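SusD homolog (PDB 3EHM) probably binds mucin O-glycans as a SusD-like outer-membrane lipoprotein, helping a gut symbiont make use of host mucin sugars. Local coordinates at residues N268-G273 with S329-D334; E294-S299 with A325-R330. All blocks are in the same frame, centred on the assembly; numbering follows the deposited sequence.

Contact 1 (N268-G273 with S329-D334); sequences NETRMG and SRPKVD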
ATOM      1  N   ASN A 268     -19.215   7.148   7.982  1.00 15.13           N
ATOM      2  CA  ASN A 268     -19.609   7.717   6.698  1.00 15.14           C
ATOM      3  C   ASN A 268     -18.550   8.696   6.212  1.00 15.69           C
ATOM      4  O   ASN A 268     -18.871   9.773   5.698  1.00 15.47           O
ATOM      5  CB  ASN A 268     -20.954   8.434   6.833  1.00 16.30           C
ATOM      6  CG  ASN A 268     -22.099   7.472   7.028  1.00 15.61           C
ATOM      7  OD1 ASN A 268     -22.846   7.561   8.005  1.00 18.30           O
ATOM      8  ND2 ASN A 268     -22.242   6.538   6.099  1.00 10.90           N
ATOM      9  N   GLU A 269     -17.288   8.308   6.365  1.00 16.11           N
ATOM     10  CA  GLU A 269     -16.176   9.162   5.976  1.00 16.41           C
ATOM     11  C   GLU A 269     -15.371   8.669   4.776  1.00 16.47           C
ATOM     12  O   GLU A 269     -14.782   9.470   4.060  1.00 19.56           O
ATOM     13  CB  GLU A 269     -15.251   9.381   7.185  1.00 17.20           C
ATOM     14  CG  GLU A 269     -15.974  10.026   8.378  1.00 18.43           C
ATOM     15  CD  GLU A 269     -15.103  10.186   9.617  1.00 20.73           C
ATOM     16  OE1 GLU A 269     -14.327   9.260   9.936  1.00 19.87           O
ATOM     17  OE2 GLU A 269     -15.209  11.238  10.282  1.00 20.42           O
ATOM     18  N   THR A 270     -15.341   7.363   4.539  1.00 16.60           N
ATOM     19  CA  THR A 270     -14.580   6.848   3.406  1.00 14.33           C
ATOM     20  C   THR A 270     -15.448   6.538   2.193  1.00 12.87           C
ATOM     21  O   THR A 270     -16.382   5.745   2.266  1.00 12.90           O
ATOM     22  CB  THR A 270     -13.776   5.598   3.801  1.00 14.72           C
ATOM     23  OG1 THR A 270     -12.782   5.970   4.763  1.00 14.45           O
ATOM     24  CG2 THR A 270     -13.084   4.993   2.580  1.00 14.07           C
ATOM     25  N   ARG A 271     -15.111   7.169   1.071  1.00 11.51           N
ATOM     26  CA  ARG A 271     -15.849   7.005  -0.175  1.00 12.80           C
ATOM     27  C   ARG A 271     -14.882   6.788  -1.343  1.00 13.86           C
ATOM     28  O   ARG A 271     -13.664   6.818  -1.158  1.00 13.62           O
ATOM     29  CB  ARG A 271     -16.703   8.253  -0.415  1.00 11.57           C
ATOM     30  CG  ARG A 271     -17.755   8.511   0.679  1.00 11.38           C
ATOM     31  CD  ARG A 271     -18.876   7.485   0.586  1.00 12.53           C
ATOM     32  NE  ARG A 271     -19.953   7.680   1.559  1.00 11.92           N
ATOM     33  CZ  ARG A 271     -20.048   7.033   2.719  1.00 15.24           C
ATOM     34  NH1 ARG A 271     -19.125   6.144   3.070  1.00 11.26           N
ATOM     35  NH2 ARG A 271     -21.090   7.243   3.515  1.00 13.18           N
HETATM   36  N   MSE A 272     -15.425   6.564  -2.538  1.00 13.44           N
HETATM   37  CA  MSE A 272     -14.607   6.336  -3.733  1.00 13.33           C
HETATM   38  C   MSE A 272     -13.795   7.578  -4.107  1.00 12.65           C
HETATM   39  O   MSE A 272     -14.333   8.683  -4.176  1.00 13.00           O
HETATM   40  CB  MSE A 272     -15.501   5.934  -4.914  1.00 14.21           C
HETATM   41  CG  MSE A 272     -14.743   5.640  -6.207  1.00 15.30           C
HETATM   42 SE   MSE A 272     -15.944   5.225  -7.681  1.00 24.25          SE
HETATM   43  CE  MSE A 272     -16.809   6.948  -7.846  1.00 14.00           C
ATOM     44  N   GLY A 273     -12.504   7.380  -4.352  1.00 11.53           N
ATOM     45  CA  GLY A 273     -11.621   8.481  -4.709  1.00 13.18           C
ATOM     46  C   GLY A 273     -11.708   8.910  -6.162  1.00 12.75           C
ATOM     47  O   GLY A 273     -12.012   8.105  -7.040  1.00 13.04           O
ATOM     48  N   SER A 329     -20.285   7.336  -4.143  1.00 14.48           N
ATOM     49  CA  SER A 329     -19.968   5.917  -4.294  1.00 14.23           C
ATOM     50  C   SER A 329     -19.135   5.462  -3.096  1.00 14.40           C
ATOM     51  O   SER A 329     -18.292   6.210  -2.598  1.00 13.70           O
ATOM     52  CB  SER A 329     -19.190   5.683  -5.593  1.00 13.88           C
ATOM     53  OG  SER A 329     -20.016   5.915  -6.721  1.00 11.63           O
ATOM     54  N   ARG A 330     -19.380   4.240  -2.637  1.00 14.65           N
ATOM     55  CA  ARG A 330     -18.664   3.690  -1.491  1.00 15.53           C
ATOM     56  C   ARG A 330     -17.912   2.429  -1.868  1.00 15.66           C
ATOM     57  O   ARG A 330     -18.303   1.719  -2.786  1.00 14.62           O
ATOM     58  CB  ARG A 330     -19.637   3.301  -0.376  1.00 15.24           C
ATOM     59  CG  ARG A 330     -20.646   4.350  -0.000  1.00 19.01           C
ATOM     60  CD  ARG A 330     -21.509   3.849   1.148  1.00 18.51           C
ATOM     61  NE  ARG A 330     -22.562   4.802   1.481  1.00 21.68           N
ATOM     62  CZ  ARG A 330     -23.305   4.742   2.580  1.00 20.12           C
ATOM     63  NH1 ARG A 330     -23.107   3.771   3.460  1.00 19.39           N
ATOM     64  NH2 ARG A 330     -24.244   5.653   2.795  1.00 19.64           N
ATOM     65  N   PRO A 331     -16.818   2.133  -1.154  1.00 16.10           N
ATOM     66  CA  PRO A 331     -16.070   0.915  -1.468  1.00 16.05           C
ATOM     67  C   PRO A 331     -16.988  -0.256  -1.119  1.00 17.10           C
ATOM     68  O   PRO A 331     -17.690  -0.209  -0.105  1.00 17.16           O
ATOM     69  CB  PRO A 331     -14.875   0.989  -0.516  1.00 17.83           C
ATOM     70  CG  PRO A 331     -14.673   2.460  -0.333  1.00 16.02           C
ATOM     71  CD  PRO A 331     -16.088   2.962  -0.181  1.00 15.64           C
ATOM     72  N   LYS A 332     -17.019  -1.281  -1.963  1.00 15.61           N
ATOM     73  CA  LYS A 332     -17.836  -2.449  -1.670  1.00 16.41           C
ATOM     74  C   LYS A 332     -17.051  -3.298  -0.684  1.00 17.89           C
ATOM     75  O   LYS A 332     -15.880  -3.615  -0.919  1.00 17.28           O
ATOM     76  CB  LYS A 332     -18.111  -3.263  -2.936  1.00 19.07           C
ATOM     77  CG  LYS A 332     -19.216  -2.701  -3.803  1.00 20.41           C
ATOM     78  CD  LYS A 332     -19.594  -3.675  -4.915  1.00 21.53           C
ATOM     79  CE  LYS A 332     -20.795  -3.163  -5.699  1.00 20.95           C
ATOM     80  NZ  LYS A 332     -21.117  -4.042  -6.853  1.00 22.10           N
ATOM     81  N   VAL A 333     -17.683  -3.647   0.427  1.00 15.88           N
ATOM     82  CA  VAL A 333     -17.022  -4.451   1.439  1.00 16.70           C
ATOM     83  C   VAL A 333     -18.026  -4.917   2.487  1.00 16.24           C
ATOM     84  O   VAL A 333     -19.036  -4.256   2.730  1.00 14.90           O
ATOM     85  CB  VAL A 333     -15.895  -3.637   2.144  1.00 19.13           C
ATOM     86  CG1 VAL A 333     -16.481  -2.393   2.819  1.00 16.43           C
ATOM     87  CG2 VAL A 333     -15.184  -4.501   3.174  1.00 18.69           C
ATOM     88  N   ASP A 334     -17.770  -6.078   3.073  1.00 16.64           N
ATOM     89  CA  ASP A 334     -18.635  -6.584   4.132  1.00 18.40           C
ATOM     90  C   ASP A 334     -17.749  -7.097   5.264  1.00 16.43           C
ATOM     91  O   ASP A 334     -16.524  -7.122   5.135  1.00 12.63           O
ATOM     92  CB  ASP A 334     -19.582  -7.671   3.612  1.00 21.99           C
ATOM     93  CG  ASP A 334     -18.861  -8.797   2.925  1.00 26.22           C
ATOM     94  OD1 ASP A 334     -18.010  -9.444   3.572  1.00 29.18           O
ATOM     95  OD2 ASP A 334     -19.153  -9.044   1.733  1.00 33.13           O
TER

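Contact 2 (E294-S299 with A325-R330); sequences EGTYGS and AKFASR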
ATOM      1  N   GLU A 294     -22.761   2.328  -6.581  1.00 18.60           N
ATOM      2  CA  GLU A 294     -23.189   3.536  -7.263  1.00 19.47           C
ATOM      3  C   GLU A 294     -23.707   4.422  -6.145  1.00 19.27           C
ATOM      4  O   GLU A 294     -24.316   3.931  -5.196  1.00 19.08           O
ATOM      5  CB  GLU A 294     -24.322   3.256  -8.252  1.00 22.87           C
ATOM      6  CG  GLU A 294     -23.917   2.425  -9.454  1.00 24.43           C
ATOM      7  CD  GLU A 294     -25.029   2.324 -10.478  1.00 29.05           C
ATOM      8  OE1 GLU A 294     -25.246   3.303 -11.228  1.00 31.67           O
ATOM      9  OE2 GLU A 294     -25.697   1.269 -10.524  1.00 31.81           O
ATOM     10  N   GLY A 295     -23.449   5.719  -6.236  1.00 18.42           N
ATOM     11  CA  GLY A 295     -23.928   6.619  -5.209  1.00 17.36           C
ATOM     12  C   GLY A 295     -25.235   7.236  -5.661  1.00 17.70           C
ATOM     13  O   GLY A 295     -25.739   6.913  -6.737  1.00 16.53           O
ATOM     14  N   THR A 296     -25.795   8.109  -4.835  1.00 18.75           N
ATOM     15  CA  THR A 296     -27.039   8.793  -5.168  1.00 19.10           C
ATOM     16  C   THR A 296     -26.875  10.259  -4.812  1.00 18.45           C
ATOM     17  O   THR A 296     -26.183  10.607  -3.851  1.00 17.69           O
ATOM     18  CB  THR A 296     -28.248   8.212  -4.404  1.00 19.14           C
ATOM     19  OG1 THR A 296     -27.997   8.261  -2.996  1.00 22.78           O
ATOM     20  CG2 THR A 296     -28.505   6.772  -4.825  1.00 21.79           C
ATOM     21  N   TYR A 297     -27.504  11.115  -5.606  1.00 17.62           N
ATOM     22  CA  TYR A 297     -27.431  12.557  -5.416  1.00 18.61           C
ATOM     23  C   TYR A 297     -28.861  13.085  -5.470  1.00 19.76           C
ATOM     24  O   TYR A 297     -29.516  13.014  -6.509  1.00 19.45           O
ATOM     25  CB  TYR A 297     -26.590  13.160  -6.541  1.00 18.05           C
ATOM     26  CG  TYR A 297     -26.380  14.648  -6.459  1.00 18.58           C
ATOM     27  CD1 TYR A 297     -25.588  15.209  -5.458  1.00 20.11           C
ATOM     28  CD2 TYR A 297     -26.941  15.497  -7.409  1.00 18.98           C
ATOM     29  CE1 TYR A 297     -25.355  16.576  -5.408  1.00 21.02           C
ATOM     30  CE2 TYR A 297     -26.719  16.867  -7.369  1.00 21.32           C
ATOM     31  CZ  TYR A 297     -25.924  17.400  -6.368  1.00 21.57           C
ATOM     32  OH  TYR A 297     -25.698  18.753  -6.329  1.00 21.08           O
ATOM     33  N   GLY A 298     -29.336  13.613  -4.347  1.00 20.17           N
ATOM     34  CA  GLY A 298     -30.699  14.107  -4.282  1.00 22.67           C
ATOM     35  C   GLY A 298     -31.570  12.957  -3.809  1.00 24.35           C
ATOM     36  O   GLY A 298     -31.055  11.875  -3.524  1.00 25.09           O
ATOM     37  N   SER A 299     -32.879  13.162  -3.728  1.00 25.40           N
ATOM     38  CA  SER A 299     -33.760  12.092  -3.269  1.00 26.52           C
ATOM     39  C   SER A 299     -35.069  12.007  -4.043  1.00 26.12           C
ATOM     40  O   SER A 299     -35.462  12.954  -4.725  1.00 25.11           O
ATOM     41  CB  SER A 299     -34.054  12.264  -1.777  1.00 27.01           C
ATOM     42  OG  SER A 299     -34.614  13.539  -1.517  1.00 31.01           O
ATOM     43  N   ALA A 325     -21.577  13.927   0.259  1.00 15.72           N
ATOM     44  CA  ALA A 325     -20.657  12.833  -0.008  1.00 15.90           C
ATOM     45  C   ALA A 325     -21.047  11.597   0.797  1.00 15.16           C
ATOM     46  O   ALA A 325     -20.510  10.515   0.574  1.00 14.64           O
ATOM     47  CB  ALA A 325     -19.224  13.254   0.319  1.00 14.71           C
ATOM     48  N   LYS A 326     -21.978  11.752   1.735  1.00 13.88           N
ATOM     49  CA  LYS A 326     -22.409  10.600   2.514  1.00 14.37           C
ATOM     50  C   LYS A 326     -22.968   9.575   1.540  1.00 14.87           C
ATOM     51  O   LYS A 326     -22.862   8.370   1.764  1.00 16.06           O
ATOM     52  CB  LYS A 326     -23.488  10.977   3.538  1.00 15.85           C
ATOM     53  CG  LYS A 326     -24.095   9.757   4.236  1.00 16.84           C
ATOM     54  CD  LYS A 326     -25.041  10.118   5.373  1.00 19.16           C
ATOM     55  CE  LYS A 326     -25.664   8.858   5.975  1.00 19.87           C
ATOM     56  NZ  LYS A 326     -26.526   9.155   7.157  1.00 20.08           N
ATOM     57  N   PHE A 327     -23.548  10.059   0.448  1.00 15.49           N
ATOM     58  CA  PHE A 327     -24.122   9.171  -0.548  1.00 15.71           C
ATOM     59  C   PHE A 327     -23.341   9.060  -1.849  1.00 15.81           C
ATOM     60  O   PHE A 327     -23.892   8.688  -2.887  1.00 16.29           O
ATOM     61  CB  PHE A 327     -25.570   9.576  -0.814  1.00 16.88           C
ATOM     62  CG  PHE A 327     -26.410   9.569   0.425  1.00 19.61           C
ATOM     63  CD1 PHE A 327     -26.603  10.733   1.158  1.00 17.16           C
ATOM     64  CD2 PHE A 327     -26.943   8.374   0.905  1.00 19.96           C
ATOM     65  CE1 PHE A 327     -27.313  10.709   2.358  1.00 20.61           C
ATOM     66  CE2 PHE A 327     -27.651   8.343   2.102  1.00 20.61           C
ATOM     67  CZ  PHE A 327     -27.835   9.514   2.829  1.00 18.84           C
ATOM     68  N   ALA A 328     -22.055   9.390  -1.792  1.00 15.40           N
ATOM     69  CA  ALA A 328     -21.195   9.266  -2.959  1.00 14.35           C
ATOM     70  C   ALA A 328     -20.913   7.770  -3.056  1.00 14.49           C
ATOM     71  O   ALA A 328     -21.274   7.015  -2.151  1.00 13.92           O
ATOM     72  CB  ALA A 328     -19.895  10.034  -2.744  1.00 16.18           C
ATOM     73  N   SER A 329     -20.285   7.336  -4.143  1.00 14.48           N
ATOM     74  CA  SER A 329     -19.968   5.917  -4.294  1.00 14.23           C
ATOM     75  C   SER A 329     -19.135   5.462  -3.096  1.00 14.40           C
ATOM     76  O   SER A 329     -18.292   6.210  -2.598  1.00 13.70           O
ATOM     77  CB  SER A 329     -19.190   5.683  -5.593  1.00 13.88           C
ATOM     78  OG  SER A 329     -20.016   5.915  -6.721  1.00 11.63           O
ATOM     79  N   ARG A 330     -19.380   4.240  -2.637  1.00 14.65           N
ATOM     80  CA  ARG A 330     -18.664   3.690  -1.491  1.00 15.53           C
ATOM     81  C   ARG A 330     -17.912   2.429  -1.868  1.00 15.66           C
ATOM     82  O   ARG A 330     -18.303   1.719  -2.786  1.00 14.62           O
ATOM     83  CB  ARG A 330     -19.637   3.301  -0.376  1.00 15.24           C
ATOM     84  CG  ARG A 330     -20.646   4.350  -0.000  1.00 19.01           C
ATOM     85  CD  ARG A 330     -21.509   3.849   1.148  1.00 18.51           C
ATOM     86  NE  ARG A 330     -22.562   4.802   1.481  1.00 21.68           N
ATOM     87  CZ  ARG A 330     -23.305   4.742   2.580  1.00 20.12           C
ATOM     88  NH1 ARG A 330     -23.107   3.771   3.460  1.00 19.39           N
ATOM     89  NH2 ARG A 330     -24.244   5.653   2.795  1.00 19.64           N
TER

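Contact 1 (N268-G273 with S329-D334)
A buried strand-to-loop contact built on a stacked arginine pair joins Arg271, in strand 270-272, to Arg330, in the irregular segment before strand 339-342. It lies within the mainly helical fold of the SusD-like family, of the TPR clan, where strand 270-272 pairs antiparallel with strand 67-69 just ahead of helix 274-282. The two arginine side chains run alongside each other and point the same way, their guanidinium groups nearly parallel at 13° with centres 4.0 Å apart. Arg271 NH2 sits over the centre of the Arg330 group, 3.5 Å from Arg330 CZ. Nearer the backbone, Arg271 CD meets Arg330 CG at 3.6 Å, so aliphatic carbon packs alongside as well. Arg271 bends at chi2 (-72°), which turns its guanidinium back so that NH1 reaches the carbonyl O of Thr270 at 2.9 Å; this donor stands above the carbonyl plane but close to the guanidinium plane. Arg271 NH2 to Lys326 O, NH1 to Val264 O and a weaker bond from NE to Ala325 O add three further carbonyl partners, which probably offset the like charge of Arg330. With an alanine here in place of Arg271, the carbonyls of Lys326 and Val264 would probably lose this donor, and the Arg330 guanidinium, without the flat group stacked on it, would be less restrained. Proline packing adds to the contact: Pro331 CD lies 3.7 Å from the backbone O of Thr270, and the Pro331 ring also touches Val264 and Phe67. At the far end of the strand, the selenomethionine at Met272 lays its CE 3.5 Å from Ser329 CB. The backbone joins at the same residues through one nearly straight hydrogen bond, Met272 N to Ser329 O, 2.9 Å long with an angle of 169° at the hydrogen.

Contact 2 (E294-S299 with A325-R330)
Thr296 and Phe327 are joined by a hydrogen bond from Thr296 N to Phe327 O at 2.8 Å, with the donor nearly in line with the carbonyl (C=O...N 163°). Gly295 CA lies 3.1 Å from the same Phe327 O. A beta carbon on Gly295 would point into the loop and collide with Phe327 O and with the backbone of Ala328 and Ser329, so the close approach depends on the missing side chain. Not every polar approach is a bond: Thr296 O stands 3.1 Å from Phe327 O, two acceptors held near each other. Segment 294-299 carries one arm of a two-stranded antiparallel hairpin, strand 295-297 with strand 304-306. Gly295 and Tyr297 make backbone bonds to Gly306 and Gln304, while the N-H of Thr296 between them serves the loop 325-330 instead. Side-chain packing is slight and centres on Phe327 CB, 3.5 Å from Thr296 OG1. That hydroxyl lies between the backbone N and the carbonyl carbon (chi1 56°), a setting that brings it obliquely to the base of the ring. One face of the Phe327 ring is covered near its rim by Lys326 CG of its own segment. Within the loop, Ala328 N bonds to Ala325 O at 3.0 Å, and Arg330 NH2 adds a weak bond to Lys326 O. Ser329 OG comes 4.0 Å from Glu294 CA; its main polar partner is Phe308 N, just beyond strand 304-306, with Thr293 O a weak second.

Contacts 1 and 2 have centres about 10 Å apart, on the same side of the chain's centre, contact 2 being the more peripheral. Along the chain, 268-273 comes first, then 294-299, and both meet the continuous run 325-334, which they share at Ser329 and Arg330. This loop thus bridges strand 270-272, paired with strand 67-69 nearer the helical body, and the outlying hairpin of strands 295-297 and 304-306. The two contacts also touch directly: Arg271 of contact 1 reaches the Lys326 and Ala325 carbonyls in the loop of contact 2. The loop leading to strand 339-342 therefore packs against two separate small sheets within the SusD-like family region.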